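Local coordinates for protein KLLA0E08119p (Kluyveromyces lactis, PDB 3VA7) that probably carboxylates urea at the expense of ATP and bicarbonate with biotin as carboxyl carrier, this chain holding the biotin carboxylase, carboxyltransferase and biotin-carrier parts, at residues Ala999-Thr1011 with Tyr1112-Phe1126. Residues are numbered along the deposited sequence; the frame is centred on the assembly and turned at random.
Sequences AVPLDPRHRYLGT and YLAWINENIDSIVAF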
loop_
_atom_site.group_PDB
_atom_site.type_symbol
_atom_site.label_atom_id
_atom_site.label_comp_id
_atom_site.label_asym_id
_atom_site.label_seq_id
_atom_site.Cartn_x
_atom_site.Cartn_y
_atom_site.Cartn_z
ATOM N N ALA A 999 3.506 -5.877 -24.018
ATOM C CA ALA A 999 4.592 -5.483 -24.872
ATOM C C ALA A 999 4.695 -6.537 -25.933
ATOM O O ALA A 999 4.106 -7.609 -25.766
ATOM C CB ALA A 999 5.882 -5.403 -24.058
ATOM N N VAL A 1000 5.421 -6.236 -27.016
ATOM C CA VAL A 1000 5.549 -7.122 -28.174
ATOM C C VAL A 1000 6.955 -7.034 -28.738
ATOM O O VAL A 1000 7.528 -5.946 -28.816
ATOM C CB VAL A 1000 4.566 -6.755 -29.282
ATOM C CG1 VAL A 1000 4.872 -5.389 -29.876
ATOM C CG2 VAL A 1000 4.546 -7.833 -30.348
ATOM N N PRO A 1001 7.554 -8.180 -29.079
ATOM C CA PRO A 1001 8.929 -7.996 -29.499
ATOM C C PRO A 1001 8.977 -7.172 -30.795
ATOM O O PRO A 1001 8.075 -7.277 -31.635
ATOM C CB PRO A 1001 9.414 -9.437 -29.710
ATOM C CG PRO A 1001 8.522 -10.250 -28.908
ATOM C CD PRO A 1001 7.187 -9.603 -28.983
ATOM N N LEU A 1002 9.990 -6.321 -30.922
ATOM C CA LEU A 1002 10.150 -5.451 -32.093
ATOM C C LEU A 1002 10.665 -6.274 -33.254
ATOM O O LEU A 1002 10.401 -5.955 -34.409
ATOM C CB LEU A 1002 11.068 -4.258 -31.784
ATOM C CG LEU A 1002 10.336 -3.154 -30.975
ATOM C CD1 LEU A 1002 11.281 -2.145 -30.357
ATOM C CD2 LEU A 1002 9.281 -2.444 -31.845
ATOM N N ASP A 1003 11.329 -7.388 -32.923
ATOM C CA ASP A 1003 11.773 -8.362 -33.913
ATOM C C ASP A 1003 10.666 -9.385 -34.176
ATOM O O ASP A 1003 10.288 -10.105 -33.272
ATOM C CB ASP A 1003 13.070 -9.040 -33.437
ATOM C CG ASP A 1003 13.791 -9.825 -34.554
ATOM O OD1 ASP A 1003 15.058 -9.905 -34.460
ATOM O OD2 ASP A 1003 13.122 -10.366 -35.495
ATOM N N PRO A 1004 10.135 -9.444 -35.411
ATOM C CA PRO A 1004 9.041 -10.382 -35.695
ATOM C C PRO A 1004 9.398 -11.854 -35.501
ATOM O O PRO A 1004 8.486 -12.685 -35.249
ATOM C CB PRO A 1004 8.697 -10.083 -37.163
ATOM C CG PRO A 1004 9.043 -8.622 -37.291
ATOM C CD PRO A 1004 10.368 -8.556 -36.568
ATOM N N ARG A 1005 10.687 -12.170 -35.616
ATOM C CA ARG A 1005 11.197 -13.535 -35.340
ATOM C C ARG A 1005 11.230 -13.797 -33.835
ATOM O O ARG A 1005 11.765 -14.825 -33.407
ATOM C CB ARG A 1005 12.642 -13.709 -35.904
ATOM C CG ARG A 1005 12.777 -13.253 -37.352
ATOM C CD ARG A 1005 14.207 -12.997 -37.809
ATOM N NE ARG A 1005 14.813 -11.750 -37.324
ATOM C CZ ARG A 1005 15.989 -11.277 -37.772
ATOM N NH1 ARG A 1005 16.670 -11.949 -38.722
ATOM N NH2 ARG A 1005 16.507 -10.151 -37.284
ATOM N N HIS A 1006 10.742 -12.859 -33.012
ATOM C CA HIS A 1006 10.755 -13.109 -31.590
ATOM C C HIS A 1006 9.376 -13.392 -31.115
ATOM O O HIS A 1006 9.113 -13.467 -29.914
ATOM C CB HIS A 1006 11.375 -11.967 -30.834
ATOM C CG HIS A 1006 12.860 -11.989 -30.866
ATOM N ND1 HIS A 1006 13.630 -10.874 -30.610
ATOM C CD2 HIS A 1006 13.721 -12.995 -31.138
ATOM C CE1 HIS A 1006 14.900 -11.192 -30.716
ATOM N NE2 HIS A 1006 14.984 -12.475 -31.036
ATOM N N ARG A 1007 8.477 -13.580 -32.068
ATOM C CA ARG A 1007 7.080 -13.677 -31.724
ATOM C C ARG A 1007 6.718 -15.100 -31.881
ATOM O O ARG A 1007 6.705 -15.603 -32.986
ATOM C CB ARG A 1007 6.211 -12.770 -32.593
ATOM C CG ARG A 1007 6.620 -11.354 -32.476
ATOM C CD ARG A 1007 6.000 -10.468 -33.509
ATOM N NE ARG A 1007 6.543 -9.123 -33.374
ATOM C CZ ARG A 1007 6.301 -8.115 -34.224
ATOM N NH1 ARG A 1007 5.505 -8.289 -35.269
ATOM N NH2 ARG A 1007 6.887 -6.919 -34.026
ATOM N N TYR A 1008 6.408 -15.718 -30.749
ATOM C CA TYR A 1008 6.170 -17.133 -30.607
ATOM C C TYR A 1008 4.688 -17.416 -30.445
ATOM O O TYR A 1008 3.932 -16.618 -29.834
ATOM C CB TYR A 1008 6.933 -17.571 -29.365
ATOM C CG TYR A 1008 8.462 -17.545 -29.554
ATOM C CD1 TYR A 1008 9.009 -17.666 -30.834
ATOM C CD2 TYR A 1008 9.347 -17.479 -28.459
ATOM C CE1 TYR A 1008 10.368 -17.681 -31.055
ATOM C CE2 TYR A 1008 10.753 -17.525 -28.657
ATOM C CZ TYR A 1008 11.258 -17.616 -29.974
ATOM O OH TYR A 1008 12.635 -17.660 -30.279
ATOM N N LEU A 1009 4.233 -18.539 -31.002
ATOM C CA LEU A 1009 2.886 -18.997 -30.712
ATOM C C LEU A 1009 2.742 -19.339 -29.216
ATOM O O LEU A 1009 3.736 -19.500 -28.499
ATOM C CB LEU A 1009 2.611 -20.214 -31.539
ATOM C CG LEU A 1009 2.517 -20.157 -33.072
ATOM C CD1 LEU A 1009 2.083 -21.539 -33.543
ATOM C CD2 LEU A 1009 1.483 -19.086 -33.543
ATOM N N GLY A 1010 1.523 -19.479 -28.730
ATOM C CA GLY A 1010 1.325 -19.697 -27.303
ATOM C C GLY A 1010 -0.142 -19.729 -27.019
ATOM O O GLY A 1010 -0.939 -20.011 -27.923
ATOM N N THR A 1011 -0.521 -19.437 -25.787
ATOM C CA THR A 1011 -1.910 -19.347 -25.429
ATOM C C THR A 1011 -1.946 -18.784 -24.016
ATOM O O THR A 1011 -0.946 -18.814 -23.296
ATOM C CB THR A 1011 -2.651 -20.720 -25.417
ATOM O OG1 THR A 1011 -4.032 -20.502 -25.114
ATOM C CG2 THR A 1011 -2.122 -21.672 -24.300
ATOM N N TYR A 1112 13.096 1.935 -38.157
ATOM C CA TYR A 1112 12.547 0.603 -37.968
ATOM C C TYR A 1112 12.142 -0.068 -39.243
ATOM O O TYR A 1112 12.480 -1.213 -39.423
ATOM C CB TYR A 1112 11.383 0.641 -36.989
ATOM C CG TYR A 1112 10.710 -0.696 -36.728
ATOM C CD1 TYR A 1112 11.276 -1.640 -35.837
ATOM C CD2 TYR A 1112 9.495 -1.003 -37.339
ATOM C CE1 TYR A 1112 10.634 -2.864 -35.590
ATOM C CE2 TYR A 1112 8.878 -2.183 -37.120
ATOM C CZ TYR A 1112 9.432 -3.122 -36.224
ATOM O OH TYR A 1112 8.775 -4.314 -35.999
ATOM N N LEU A 1113 11.410 0.609 -40.111
ATOM C CA LEU A 1113 10.982 0.003 -41.399
ATOM C C LEU A 1113 12.165 -0.336 -42.281
ATOM O O LEU A 1113 12.052 -1.200 -43.125
ATOM C CB LEU A 1113 10.064 0.927 -42.203
ATOM C CG LEU A 1113 8.585 0.971 -41.828
ATOM C CD1 LEU A 1113 7.963 2.043 -42.721
ATOM C CD2 LEU A 1113 7.862 -0.398 -41.985
ATOM N N ALA A 1114 13.287 0.357 -42.068
ATOM C CA ALA A 1114 14.517 0.125 -42.804
ATOM C C ALA A 1114 15.223 -1.102 -42.232
ATOM O O ALA A 1114 15.863 -1.887 -42.967
ATOM C CB ALA A 1114 15.437 1.345 -42.740
ATOM N N TRP A 1115 15.117 -1.268 -40.922
ATOM C CA TRP A 1115 15.613 -2.465 -40.285
ATOM C C TRP A 1115 14.834 -3.695 -40.749
ATOM O O TRP A 1115 15.432 -4.744 -40.955
ATOM C CB TRP A 1115 15.547 -2.301 -38.795
ATOM C CG TRP A 1115 16.117 -3.415 -38.083
ATOM C CD1 TRP A 1115 17.424 -3.591 -37.730
ATOM C CD2 TRP A 1115 15.406 -4.537 -37.590
ATOM N NE1 TRP A 1115 17.573 -4.772 -37.035
ATOM C CE2 TRP A 1115 16.346 -5.377 -36.938
ATOM C CE3 TRP A 1115 14.058 -4.920 -37.628
ATOM C CZ2 TRP A 1115 15.975 -6.589 -36.316
ATOM C CZ3 TRP A 1115 13.683 -6.124 -37.007
ATOM C CH2 TRP A 1115 14.649 -6.945 -36.359
ATOM N N ILE A 1116 13.523 -3.574 -40.948
ATOM C CA ILE A 1116 12.764 -4.711 -41.455
ATOM C C ILE A 1116 13.313 -5.087 -42.800
ATOM O O ILE A 1116 13.504 -6.260 -43.057
ATOM C CB ILE A 1116 11.203 -4.510 -41.473
ATOM C CG1 ILE A 1116 10.598 -4.933 -40.143
ATOM C CG2 ILE A 1116 10.530 -5.371 -42.504
ATOM C CD1 ILE A 1116 11.172 -4.191 -38.953
ATOM N N ASN A 1117 13.611 -4.099 -43.651
ATOM C CA ASN A 1117 14.204 -4.411 -44.959
ATOM C C ASN A 1117 15.513 -5.210 -44.941
ATOM O O ASN A 1117 15.535 -6.318 -45.469
ATOM C CB ASN A 1117 14.268 -3.198 -45.877
ATOM C CG ASN A 1117 13.119 -3.185 -46.849
ATOM O OD1 ASN A 1117 13.196 -3.776 -47.941
ATOM N ND2 ASN A 1117 12.009 -2.545 -46.442
ATOM N N GLU A 1118 16.566 -4.688 -44.315
ATOM C CA GLU A 1118 17.826 -5.425 -44.208
ATOM C C GLU A 1118 17.702 -6.812 -43.507
ATOM O O GLU A 1118 18.724 -7.353 -43.045
ATOM C CB GLU A 1118 18.893 -4.630 -43.423
ATOM C CG GLU A 1118 18.840 -3.114 -43.465
ATOM C CD GLU A 1118 19.661 -2.458 -42.322
ATOM O OE1 GLU A 1118 20.216 -1.351 -42.544
ATOM O OE2 GLU A 1118 19.750 -3.030 -41.201
ATOM N N ASN A 1119 16.487 -7.372 -43.400
ATOM C CA ASN A 1119 16.229 -8.608 -42.632
ATOM C C ASN A 1119 14.945 -9.212 -43.103
ATOM O O ASN A 1119 14.511 -10.246 -42.585
ATOM C CB ASN A 1119 16.084 -8.350 -41.137
ATOM C CG ASN A 1119 17.352 -7.876 -40.491
ATOM O OD1 ASN A 1119 18.232 -8.684 -40.167
ATOM N ND2 ASN A 1119 17.453 -6.567 -40.249
ATOM N N ILE A 1120 14.313 -8.563 -44.072
ATOM C CA ILE A 1120 13.033 -9.043 -44.595
ATOM C C ILE A 1120 13.045 -10.544 -44.888
ATOM O O ILE A 1120 12.052 -11.226 -44.679
ATOM C CB ILE A 1120 12.592 -8.250 -45.863
ATOM C CG1 ILE A 1120 11.192 -8.673 -46.326
ATOM C CG2 ILE A 1120 13.599 -8.405 -47.007
ATOM C CD1 ILE A 1120 10.082 -8.364 -45.328
ATOM N N ASP A 1121 14.189 -11.033 -45.350
ATOM C CA ASP A 1121 14.341 -12.400 -45.841
ATOM C C ASP A 1121 14.180 -13.414 -44.727
ATOM O O ASP A 1121 13.318 -14.317 -44.783
ATOM C CB ASP A 1121 15.717 -12.542 -46.500
ATOM C CG ASP A 1121 15.938 -11.490 -47.605
ATOM O OD1 ASP A 1121 15.642 -11.830 -48.791
ATOM O OD2 ASP A 1121 16.354 -10.330 -47.270
ATOM N N SER A 1122 15.028 -13.226 -43.720
ATOM C CA SER A 1122 14.979 -13.938 -42.467
ATOM C C SER A 1122 13.601 -13.854 -41.794
ATOM O O SER A 1122 13.071 -14.882 -41.334
ATOM C CB SER A 1122 16.046 -13.359 -41.567
ATOM O OG SER A 1122 16.171 -14.140 -40.413
ATOM N N ILE A 1123 13.016 -12.645 -41.765
ATOM C CA ILE A 1123 11.668 -12.440 -41.203
ATOM C C ILE A 1123 10.644 -13.326 -41.910
ATOM O O ILE A 1123 9.879 -14.038 -41.251
ATOM C CB ILE A 1123 11.256 -10.937 -41.220
ATOM C CG1 ILE A 1123 11.922 -10.186 -40.072
ATOM C CG2 ILE A 1123 9.767 -10.763 -41.168
ATOM C CD1 ILE A 1123 12.305 -8.756 -40.411
ATOM N N VAL A 1124 10.654 -13.320 -43.244
ATOM C CA VAL A 1124 9.637 -14.052 -44.015
ATOM C C VAL A 1124 9.761 -15.565 -43.905
ATOM O O VAL A 1124 8.797 -16.248 -43.657
ATOM C CB VAL A 1124 9.611 -13.600 -45.484
ATOM C CG1 VAL A 1124 8.525 -14.388 -46.281
ATOM C CG2 VAL A 1124 9.367 -12.065 -45.549
ATOM N N ALA A 1125 10.968 -16.064 -44.097
ATOM C CA ALA A 1125 11.337 -17.438 -43.761
ATOM C C ALA A 1125 10.796 -17.826 -42.375
ATOM O O ALA A 1125 10.133 -18.884 -42.241
ATOM C CB ALA A 1125 12.848 -17.580 -43.770
ATOM N N PHE A 1126 11.084 -16.994 -41.353
ATOM C CA PHE A 1126 10.566 -17.257 -40.005
ATOM C C PHE A 1126 9.037 -17.376 -39.980
ATOM O O PHE A 1126 8.514 -18.308 -39.406
ATOM C CB PHE A 1126 11.063 -16.251 -38.951
ATOM C CG PHE A 1126 10.502 -16.508 -37.591
ATOM C CD1 PHE A 1126 11.208 -17.264 -36.664
ATOM C CD2 PHE A 1126 9.233 -16.048 -37.249
ATOM C CE1 PHE A 1126 10.660 -17.544 -35.405
ATOM C CE2 PHE A 1126 8.679 -16.323 -36.003
ATOM C CZ PHE A 1126 9.399 -17.064 -35.082
#
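R1005 packs its backbone on F1126 and sends its guanidinium between S1122 and W1115. Its CA sits over the face of the F1126 ring, 3.6 Å from the centroid and 7° off the normal, a CH-pi contact; the phenyl reaches it because CG is anti to the backbone N. At the rim of the same ring, Y1008 CE1 comes edge-on to CZ. From F1126 the arginine chain runs past I1123 and bends at chi3 (-76°), turning the guanidinium to S1122. There R1005 NH1 donates to S1122 OG at 2.8 Å, with the oxygen close to the guanidinium plane. On the other edge, NE and NH2 grip the D1003 carboxylate side-on, one oxygen each; R1005 NE to D1003 OD2, 2.8 Å and nearly straight, is the straighter bond. OD2 also accepts from R1005 N, closing an Asx turn. N1119 CB lies over one guanidinium face. The D1003 carboxylate stands nearly perpendicular to the W1115 indole (86°) and abuts its edge, D1003 CG to W1115 CH2 3.5 Å, while P1004 CD touches CZ3. Nearer the strand, Y1112 OH donates to a lone pair of L1002 O at 2.8 Å, in the carbonyl plane. Cutting R1005 back to alanine would probably leave the D1003 carboxylate without its charged partner here and S1122 OG without this donor. The contact thus joins the turn leaving strand 997-1001, in the carboxyltransferase region, to helices 1109-1117 and 1120-1128: two bonds to D1003 fix the guanidinium's rotation, with NH1 directed at S1122 OG, while aromatic surface, the I1123 side chain and a tyrosine hydroxyl add further links.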